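PDB 5AMV: pectate lyase from Bacillus subtilis, which cleaves polygalacturonate, the backbone of pectin, by calcium-dependent elimination, leaving unsaturated galacturonosyl groups at the non-reducing ends of the oligosaccharide products. Local coordinates for residues 71-75 and 76-80; 258-261 and 262-266; 299-302 and 303-307; 358-362 and 363-367. One frame throughout, in Å; residues are numbered along the deposited sequence.

How the interactions relate
All four contacts are local: each joins two adjoining segments, and they follow one another in series along the chain, none nested in or crossing another. Interaction 1 starts the short helix 75-78 on the outside of the parallel beta-helix, against helix 105-121. Interaction 2 closes a turn in the loop between strands 247-251 and 266-274. Interaction 3 folds the loop between strands 287-296 and 310-312 back on itself and includes Ser307 of the glycan pocket. Interaction 4 ends helix 359-362 beside strand 336-338. Interactions 3 and 4 come closest, about 10 Å between nearest atoms, whereas the centres of interactions 1 and 4 lie about 49 Å apart.

Interaction 1: residues 71-75 and 76-80; sequences KPLGL and NDYKD
Gly74 and Asp77 exchange two bonds at the start of helix 75-78. Gly74 is the N-cap, and its backbone N points almost straight (173°) at Asp77 OD2, 2.8 Å away, which accepts with its anti lone pair, the one away from OD1. In return Asp77 N reaches Gly74 O at 2.9 Å, from above the carbonyl plane. The first bond is one half of a capping box; glycine has no side chain to supply the other. Asp77 manages it because chi1 of -62° lays CG beside its own backbone N, turning the carboxylate back toward the cap.

Leu73 and Tyr78, just before the cap and at the fourth helical position, make a hydrophobic staple. Their side chains meet at about a right angle, Leu73 CB lying 3.7 Å from Tyr78 CZ. One leucine branch, CD1, follows the phenol end of the ring, while CD2 rests on Asp77 CB at 3.6 Å. Further along, Lys79 N closes the helix with a weak bond to Leu75 O.

Tyr78 OH bonds to Asn65 OD1, and both staple side chains press on Arg120. Asp80 forms a salt bridge to Arg112, so this surface turn is held against helix 105-121 by the Leu73–Tyr78 pair and by Asp80.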
loop_
_atom_site.group_PDB
_atom_site.type_symbol
_atom_site.label_atom_id
_atom_site.label_comp_id
_atom_site.label_asym_id
_atom_site.label_seq_id
_atom_site.Cartn_x
_atom_site.Cartn_y
_atom_site.Cartn_z
ATOM N N LYS A 71 2.737 -26.689 -3.627
ATOM C CA LYS A 71 1.913 -26.881 -4.823
ATOM C C LYS A 71 0.959 -25.700 -4.968
ATOM O O LYS A 71 0.325 -25.341 -3.993
ATOM C CB LYS A 71 1.072 -28.166 -4.679
ATOM C CG LYS A 71 1.868 -29.462 -4.613
ATOM C CD LYS A 71 2.584 -29.718 -5.933
ATOM C CE LYS A 71 1.677 -30.419 -6.938
ATOM N NZ LYS A 71 2.344 -30.616 -8.265
ATOM N N PRO A 72 0.825 -25.132 -6.187
ATOM C CA PRO A 72 -0.137 -24.036 -6.387
ATOM C C PRO A 72 -1.562 -24.332 -5.920
ATOM O O PRO A 72 -2.071 -25.467 -6.031
ATOM C CB PRO A 72 -0.166 -23.853 -7.900
ATOM C CG PRO A 72 1.128 -24.464 -8.394
ATOM C CD PRO A 72 1.655 -25.392 -7.388
ATOM N N LEU A 73 -2.204 -23.287 -5.375
ATOM C CA LEU A 73 -3.604 -23.335 -4.961
ATOM C C LEU A 73 -4.301 -22.265 -5.779
ATOM O O LEU A 73 -3.816 -21.106 -5.836
ATOM C CB LEU A 73 -3.749 -22.947 -3.475
ATOM C CG LEU A 73 -3.070 -23.942 -2.535
ATOM C CD1 LEU A 73 -3.012 -23.421 -1.137
ATOM C CD2 LEU A 73 -3.801 -25.316 -2.509
ATOM N N GLY A 74 -5.416 -22.670 -6.386
ATOM C CA GLY A 74 -6.306 -21.796 -7.196
ATOM C C GLY A 74 -7.654 -21.642 -6.500
ATOM O O GLY A 74 -7.862 -22.089 -5.368
ATOM N N LEU A 75 -8.603 -21.028 -7.193
ATOM C CA LEU A 75 -9.892 -20.700 -6.591
ATOM C C LEU A 75 -10.558 -21.935 -5.996
ATOM O O LEU A 75 -11.069 -21.880 -4.890
ATOM C CB LEU A 75 -10.775 -20.015 -7.626
ATOM C CG LEU A 75 -12.144 -19.468 -7.175
ATOM C CD1 LEU A 75 -12.542 -18.295 -8.115
ATOM C CD2 LEU A 75 -13.225 -20.560 -7.210
ATOM N N ASN A 76 -10.568 -23.027 -6.756
ATOM C CA ASN A 76 -11.286 -24.239 -6.311
ATOM C C ASN A 76 -10.672 -24.820 -5.055
ATOM O O ASN A 76 -11.380 -25.528 -4.306
ATOM C CB ASN A 76 -11.225 -25.345 -7.401
ATOM C CG ASN A 76 -12.142 -25.039 -8.554
ATOM O OD1 ASN A 76 -12.934 -24.100 -8.505
ATOM N ND2 ASN A 76 -12.082 -25.872 -9.584
ATOM N N ASP A 77 -9.374 -24.560 -4.819
ATOM C CA ASP A 77 -8.688 -25.131 -3.646
ATOM C C ASP A 77 -9.160 -24.428 -2.370
ATOM O O ASP A 77 -9.242 -25.045 -1.313
ATOM C CB ASP A 77 -7.158 -25.068 -3.767
ATOM C CG ASP A 77 -6.670 -25.876 -4.954
ATOM O OD1 ASP A 77 -6.774 -27.124 -4.842
ATOM O OD2 ASP A 77 -6.248 -25.282 -5.967
ATOM N N TYR A 78 -9.505 -23.164 -2.478
ATOM C CA TYR A 78 -9.949 -22.372 -1.348
ATOM C C TYR A 78 -11.462 -22.326 -1.211
ATOM O O TYR A 78 -11.957 -22.019 -0.122
ATOM C CB TYR A 78 -9.514 -20.919 -1.579
ATOM C CG TYR A 78 -8.045 -20.697 -1.636
ATOM C CD1 TYR A 78 -7.214 -21.103 -0.598
ATOM C CD2 TYR A 78 -7.481 -19.986 -2.689
ATOM C CE1 TYR A 78 -5.826 -20.842 -0.626
ATOM C CE2 TYR A 78 -6.094 -19.715 -2.721
ATOM C CZ TYR A 78 -5.286 -20.131 -1.699
ATOM O OH TYR A 78 -3.949 -19.858 -1.659
ATOM N N LYS A 79 -12.187 -22.598 -2.298
ATOM C CA LYS A 79 -13.644 -22.351 -2.324
ATOM C C LYS A 79 -14.356 -23.232 -1.316
ATOM O O LYS A 79 -14.129 -24.448 -1.239
ATOM C CB LYS A 79 -14.246 -22.583 -3.711
ATOM C CG LYS A 79 -15.665 -22.019 -3.797
ATOM C CD LYS A 79 -16.367 -22.377 -5.107
ATOM C CE LYS A 79 -16.776 -23.879 -5.217
ATOM N NZ LYS A 79 -17.910 -24.374 -4.295
ATOM N N ASP A 80 -15.210 -22.603 -0.512
ATOM C CA ASP A 80 -16.033 -23.409 0.423
ATOM C C ASP A 80 -16.947 -24.275 -0.421
ATOM O O ASP A 80 -17.515 -23.810 -1.386
ATOM C CB ASP A 80 -16.868 -22.482 1.316
ATOM C CG ASP A 80 -17.645 -23.242 2.374
ATOM O OD1 ASP A 80 -17.031 -23.526 3.425
ATOM O OD2 ASP A 80 -18.836 -23.520 2.125
#

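Interaction 2: residues 258-261 and 262-266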
loop_
_atom_site.group_PDB
_atom_site.type_symbol
_atom_site.label_atom_id
_atom_site.label_comp_id
_atom_site.label_asym_id
_atom_site.label_seq_id
_atom_site.Cartn_x
_atom_site.Cartn_y
_atom_site.Cartn_z
ATOM N N THR A 258 -11.202 8.353 15.192
ATOM C CA THR A 258 -10.605 9.616 15.641
ATOM C C THR A 258 -9.353 9.392 16.480
ATOM O O THR A 258 -8.546 10.306 16.656
ATOM C CB THR A 258 -11.618 10.483 16.410
ATOM O OG1 THR A 258 -12.176 9.702 17.483
ATOM C CG2 THR A 258 -12.742 10.933 15.460
ATOM N N SER A 259 -9.184 8.164 16.984
ATOM C CA SER A 259 -7.949 7.795 17.670
ATOM C C SER A 259 -6.719 7.840 16.726
ATOM O O SER A 259 -5.571 7.866 17.196
ATOM C CB SER A 259 -8.101 6.412 18.329
ATOM O OG SER A 259 -8.369 5.396 17.368
ATOM N N ASP A 260 -6.961 7.882 15.399
ATOM C CA ASP A 260 -5.885 8.137 14.418
ATOM C C ASP A 260 -5.329 9.559 14.465
ATOM O O ASP A 260 -4.229 9.820 13.978
ATOM C CB ASP A 260 -6.317 7.808 12.991
ATOM C CG ASP A 260 -6.317 6.314 12.693
ATOM O OD1 ASP A 260 -5.736 5.512 13.486
ATOM O OD2 ASP A 260 -6.910 5.934 11.656
ATOM N N ASP A 261 -6.084 10.500 15.043
ATOM C CA ASP A 261 -5.564 11.838 15.216
ATOM C C ASP A 261 -4.278 11.786 16.080
ATOM O O ASP A 261 -4.241 11.116 17.122
ATOM C CB ASP A 261 -6.644 12.743 15.842
ATOM C CG ASP A 261 -6.213 14.209 15.918
ATOM O OD1 ASP A 261 -5.533 14.700 15.004
ATOM O OD2 ASP A 261 -6.520 14.910 16.947
ATOM N N GLY A 262 -3.248 12.490 15.632
ATOM C CA GLY A 262 -1.919 12.435 16.249
ATOM C C GLY A 262 -1.041 11.258 15.832
ATOM O O GLY A 262 0.114 11.154 16.261
ATOM N N LYS A 263 -1.581 10.373 15.012
ATOM C CA LYS A 263 -0.802 9.208 14.540
ATOM C C LYS A 263 -0.725 9.276 13.013
ATOM O O LYS A 263 -0.865 10.363 12.431
ATOM C CB LYS A 263 -1.415 7.907 15.026
ATOM C CG LYS A 263 -1.644 7.930 16.585
ATOM C CD LYS A 263 -1.840 6.577 17.182
ATOM C CE LYS A 263 -1.651 6.595 18.708
ATOM N NZ LYS A 263 -2.910 7.118 19.334
ATOM N N LEU A 264 -0.409 8.147 12.374
ATOM C CA LEU A 264 -0.290 8.122 10.901
ATOM C C LEU A 264 0.775 9.126 10.456
ATOM O O LEU A 264 0.642 9.779 9.442
ATOM C CB LEU A 264 -1.661 8.369 10.210
ATOM C CG LEU A 264 -2.710 7.282 10.509
ATOM C CD1 LEU A 264 -4.120 7.642 10.057
ATOM C CD2 LEU A 264 -2.282 5.910 9.858
ATOM N N LYS A 265 1.851 9.237 11.222
ATOM C CA LYS A 265 2.981 10.076 10.877
ATOM C C LYS A 265 3.848 9.270 9.941
ATOM O O LYS A 265 4.588 8.360 10.350
ATOM C CB LYS A 265 3.765 10.521 12.112
ATOM C CG LYS A 265 2.953 11.525 12.934
ATOM C CD LYS A 265 3.749 11.877 14.184
ATOM C CE LYS A 265 3.258 13.186 14.846
ATOM N NZ LYS A 265 1.796 13.154 15.206
ATOM N N ILE A 266 3.739 9.653 8.672
ATOM C CA ILE A 266 4.365 8.929 7.548
ATOM C C ILE A 266 5.067 9.934 6.635
ATOM O O ILE A 266 4.508 10.981 6.277
ATOM C CB ILE A 266 3.285 8.173 6.774
ATOM C CG1 ILE A 266 2.594 7.139 7.687
ATOM C CG2 ILE A 266 3.908 7.468 5.535
ATOM C CD1 ILE A 266 1.210 6.742 7.139
HETATM O O HOH W 1 -4.463 4.865 18.254
HETATM O O HOH W 2 -2.704 10.093 19.083
#
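Asp260 and Lys263 are the two ends of a type II beta turn in a loop of the right-handed parallel beta-helix typical of this lyase family. A short 3-10 segment, 258-260, leads into it.

Gly262 takes the third position of the turn with phi at 82°; a CB there would run into Asp261 O. Next comes Lys263, whose N bonds back to Asp260 O at 2.9 Å and closes the turn, while its side chain folds back over the preceding residues. Its CG lies beside the backbone N, and the chain stays extended until a bend at chi4 (80°) swings NZ toward the 3-10 segment. There NZ makes a weak, long bond to Ser259 O. A water accepts from NZ at 3.0 Å and donates to Asp261 O at 2.7 Å, so a single ammonium spans two carbonyls. A leucine in its place has no ammonium, so the water on Asp261 O would probably lose its hold and the weak tie to Ser259 O would go.

Leu264, at positive phi, turns inward. Its CD1 packs obliquely on Asp260, 3.7 Å from CB and 3.6 Å from OD2, while Asp260 OD1 is held by Gly231 N. The leucine also touches Ala228 of strand 226-229, and its side chain is about 9 Å from that of the calcium ligand Asp227. Just before strand 266-274 opens at Ile266, Lys265 curls back to the turn: its NZ donates to Gly262 O at 2.8 Å, arriving 60° out of the carbonyl plane.

Interaction 3: residues 299-302 and 303-307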
loop_
_atom_site.group_PDB
_atom_site.type_symbol
_atom_site.label_atom_id
_atom_site.label_comp_id
_atom_site.label_asym_id
_atom_site.label_seq_id
_atom_site.Cartn_x
_atom_site.Cartn_y
_atom_site.Cartn_z
ATOM N N THR A 299 -5.181 10.157 -18.254
ATOM C CA THR A 299 -6.597 10.076 -17.855
ATOM C C THR A 299 -7.377 9.263 -18.858
ATOM O O THR A 299 -8.538 8.919 -18.602
ATOM C CB THR A 299 -7.254 11.477 -17.791
ATOM O OG1 THR A 299 -7.076 12.111 -19.066
ATOM C CG2 THR A 299 -6.602 12.331 -16.678
ATOM N N SER A 300 -6.757 8.917 -19.975
ATOM C CA SER A 300 -7.530 8.229 -21.018
ATOM C C SER A 300 -7.071 6.792 -21.281
ATOM O O SER A 300 -7.552 6.151 -22.245
ATOM C CB SER A 300 -7.559 9.053 -22.310
ATOM O OG SER A 300 -6.250 9.177 -22.840
ATOM N N SER A 301 -6.144 6.283 -20.456
ATOM C CA SER A 301 -5.668 4.922 -20.697
ATOM C C SER A 301 -6.774 3.907 -20.417
ATOM O O SER A 301 -7.641 4.096 -19.570
ATOM C CB SER A 301 -4.406 4.614 -19.908
ATOM O OG SER A 301 -4.611 4.858 -18.545
ATOM N N SER A 302 -6.776 2.834 -21.214
ATOM C CA SER A 302 -7.838 1.838 -21.063
ATOM C C SER A 302 -7.595 1.023 -19.795
ATOM O O SER A 302 -8.531 0.520 -19.175
ATOM C CB SER A 302 -7.946 0.922 -22.296
ATOM O OG SER A 302 -6.700 0.324 -22.592
ATOM N N SER A 303 -6.338 0.896 -19.403
ATOM C CA SER A 303 -6.018 0.277 -18.134
ATOM C C SER A 303 -5.446 1.324 -17.175
ATOM O O SER A 303 -4.560 2.124 -17.551
ATOM C CB SER A 303 -5.061 -0.892 -18.317
ATOM O OG SER A 303 -5.644 -1.884 -19.146
ATOM N N TYR A 304 -5.972 1.316 -15.964
ATOM C CA TYR A 304 -5.541 2.186 -14.857
ATOM C C TYR A 304 -5.420 3.689 -15.229
ATOM O O TYR A 304 -4.366 4.288 -15.019
ATOM C CB TYR A 304 -4.213 1.681 -14.288
ATOM C CG TYR A 304 -4.280 0.239 -13.773
ATOM C CD1 TYR A 304 -5.114 -0.090 -12.719
ATOM C CD2 TYR A 304 -3.507 -0.779 -14.371
ATOM C CE1 TYR A 304 -5.159 -1.394 -12.237
ATOM C CE2 TYR A 304 -3.544 -2.084 -13.901
ATOM C CZ TYR A 304 -4.364 -2.392 -12.842
ATOM O OH TYR A 304 -4.402 -3.700 -12.360
ATOM N N PRO A 305 -6.502 4.281 -15.745
ATOM C CA PRO A 305 -6.460 5.719 -16.023
ATOM C C PRO A 305 -6.354 6.541 -14.736
ATOM O O PRO A 305 -6.966 6.210 -13.701
ATOM C CB PRO A 305 -7.804 5.984 -16.718
ATOM C CG PRO A 305 -8.741 4.879 -16.138
ATOM C CD PRO A 305 -7.800 3.676 -16.129
ATOM N N PHE A 306 -5.562 7.595 -14.797
ATOM C CA PHE A 306 -5.343 8.439 -13.632
ATOM C C PHE A 306 -6.617 9.134 -13.207
ATOM O O PHE A 306 -7.321 9.720 -14.049
ATOM C CB PHE A 306 -4.331 9.536 -14.023
ATOM C CG PHE A 306 -4.007 10.501 -12.896
ATOM C CD1 PHE A 306 -4.766 11.657 -12.742
ATOM C CD2 PHE A 306 -2.917 10.276 -12.033
ATOM C CE1 PHE A 306 -4.492 12.573 -11.691
ATOM C CE2 PHE A 306 -2.629 11.192 -11.008
ATOM C CZ PHE A 306 -3.436 12.324 -10.829
ATOM N N SER A 307 -6.888 9.132 -11.886
ATOM C CA SER A 307 -8.008 9.890 -11.330
ATOM C C SER A 307 -7.471 11.060 -10.479
ATOM O O SER A 307 -7.750 12.236 -10.754
ATOM C CB SER A 307 -8.898 8.951 -10.489
ATOM O OG SER A 307 -10.097 9.563 -10.066
HETATM O O HOH W 3 -4.139 1.122 -21.205
#
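Ser301 OG donates to Ser303 O at 2.9 Å, coming in from above the carbonyl plane, 46° out of it. The hydroxyl reaches this spot because chi1 of 55° tucks OG between its own backbone N and carbonyl carbon, facing into the bend. A second conformer of Ser301 is deposited, so the bond belongs to one of two positions. In this one OG also lies 3.2 Å from Pro305 CA, with Ser298 O, just before the loop, as a weaker, secondary acceptor.

Around the bend the chain doubles back, the directions of 299-302 and 303-306 differing by 172°. Pro305, on the returning arm, turns its ring toward the first: CB sits 3.4 Å from Ser301 O and 3.6 Å from Thr299 O. At the apex a water accepts from Ser303 N at 2.9 Å and is shared with Ser302 OG. Where the arms come together again, Thr299 CG2 rests 3.8 Å from Phe306 O.

Two aromatic side chains lead away from the bend. Tyr304 touches Val277 of strand 276-278 and bonds through OH to Asp208 N, while Phe306 packs on Val327 and Leu330. Phe306 and Ser298 are joined by a backbone bond, and Ser307, whose backbone pairs with Val277, touches the bound galacturonate in the glycan pocket ahead of strand 310-312.

Interaction 4: residues 358-362 and 363-367; sequences NASAA and NGLSS
Ser360 O is gripped by two backbone donors, Asn363 N at 3.0 Å and Leu365 N at 3.1 Å, which reach it from opposite faces of its carbonyl plane. Beside it Gly364 N bonds to Ala361 O at 3.0 Å. The crossed pair from Leu365 and Gly364 is a Schellman motif: it ends helix 359-362, with Gly364 as the C-prime residue at a phi of 64°.

Asn363 adds a side-chain bond of its own. With CG anti to the carbonyl carbon (chi1 -80°), the amide turns back along the helix, and ND2 points dead straight at Ala359 O, 2.9 Å away and in the plane of the amide. ND2 also donates to Ala333 O in a neighbouring loop, which fixes the rotation of the group. An alanine here has no amide, so Ala359 O and Ala333 O would be left without that donor and the helix end would probably be tied less firmly to the loop.

Ser360 OG reaches the outgoing chain through a water, which donates to it and to Leu365 O, each at 2.9 Å; OG is also bonded to Leu345 O. At the helix start Asn358 is the N-cap: its OD1 receives Ala361 N in the carbonyl plane, though Asn358 has a second deposited conformer. The carboxylate of Asp347 holds Ala359 N and Ser360 N.

Outside this shell, Asn363 and Leu365 lie on Ile336 and Val338 of strand 336-338, and Ser366 bonds through its backbone to Thr343 and Leu345, ahead of strand 346-348.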
loop_
_atom_site.group_PDB
_atom_site.type_symbol
_atom_site.label_atom_id
_atom_site.label_comp_id
_atom_site.label_asym_id
_atom_site.label_seq_id
_atom_site.Cartn_x
_atom_site.Cartn_y
_atom_site.Cartn_z
ATOM N N ASN A 358 -0.276 25.399 -7.790
ATOM C CA ASN A 358 -0.557 25.239 -6.364
ATOM C C ASN A 358 -1.850 24.496 -6.224
ATOM O O ASN A 358 -2.957 25.020 -6.404
ATOM C CB ASN A 358 -0.596 26.531 -5.545
ATOM C CG ASN A 358 -0.511 26.235 -4.051
ATOM O OD1 ASN A 358 -1.509 25.872 -3.418
ATOM N ND2 ASN A 358 0.712 26.299 -3.506
ATOM N N ALA A 359 -1.705 23.220 -5.891
ATOM C CA ALA A 359 -2.862 22.320 -5.844
ATOM C C ALA A 359 -3.887 22.705 -4.783
ATOM O O ALA A 359 -5.100 22.619 -4.990
ATOM C CB ALA A 359 -2.362 20.867 -5.573
ATOM N N SER A 360 -3.364 23.076 -3.621
ATOM C CA SER A 360 -4.201 23.463 -2.497
ATOM C C SER A 360 -5.062 24.692 -2.869
ATOM O O SER A 360 -6.272 24.651 -2.758
ATOM C CB SER A 360 -3.294 23.832 -1.334
ATOM O OG SER A 360 -4.073 24.123 -0.215
ATOM N N ALA A 361 -4.399 25.714 -3.403
ATOM C CA ALA A 361 -5.043 26.969 -3.745
ATOM C C ALA A 361 -6.074 26.730 -4.845
ATOM O O ALA A 361 -7.153 27.325 -4.836
ATOM C CB ALA A 361 -4.001 27.963 -4.212
ATOM N N ALA A 362 -5.737 25.845 -5.786
ATOM C CA ALA A 362 -6.620 25.513 -6.919
ATOM C C ALA A 362 -7.927 24.868 -6.471
ATOM O O ALA A 362 -8.939 24.829 -7.215
ATOM C CB ALA A 362 -5.869 24.625 -7.941
ATOM N N ASN A 363 -7.913 24.355 -5.230
ATOM C CA ASN A 363 -9.072 23.688 -4.667
ATOM C C ASN A 363 -9.706 24.482 -3.524
ATOM O O ASN A 363 -10.608 23.996 -2.866
ATOM C CB ASN A 363 -8.687 22.285 -4.171
ATOM C CG ASN A 363 -8.617 21.286 -5.308
ATOM O OD1 ASN A 363 -9.628 20.684 -5.647
ATOM N ND2 ASN A 363 -7.437 21.118 -5.905
ATOM N N GLY A 364 -9.205 25.697 -3.328
ATOM C CA GLY A 364 -9.702 26.607 -2.298
ATOM C C GLY A 364 -9.503 26.098 -0.877
ATOM O O GLY A 364 -10.294 26.415 -0.002
ATOM N N LEU A 365 -8.478 25.274 -0.649
ATOM C CA LEU A 365 -8.255 24.701 0.687
ATOM C C LEU A 365 -7.407 25.670 1.502
ATOM O O LEU A 365 -6.845 26.615 0.933
ATOM C CB LEU A 365 -7.500 23.361 0.567
ATOM C CG LEU A 365 -8.280 22.257 -0.139
ATOM C CD1 LEU A 365 -7.362 21.071 -0.397
ATOM C CD2 LEU A 365 -9.515 21.818 0.671
ATOM N N SER A 366 -7.330 25.442 2.819
ATOM C CA SER A 366 -6.380 26.160 3.654
ATOM C C SER A 366 -4.951 25.752 3.292
ATOM O O SER A 366 -4.666 24.553 3.035
ATOM C CB SER A 366 -6.644 25.893 5.140
ATOM O OG SER A 366 -5.554 26.340 5.908
ATOM N N SER A 367 -4.072 26.743 3.269
ATOM C CA SER A 367 -2.686 26.549 2.897
ATOM C C SER A 367 -1.831 25.958 4.008
ATOM O O SER A 367 -0.686 25.601 3.768
ATOM C CB SER A 367 -2.078 27.876 2.438
ATOM O OG SER A 367 -2.004 28.797 3.528
HETATM O O HOH W 4 -4.288 27.051 -0.297
#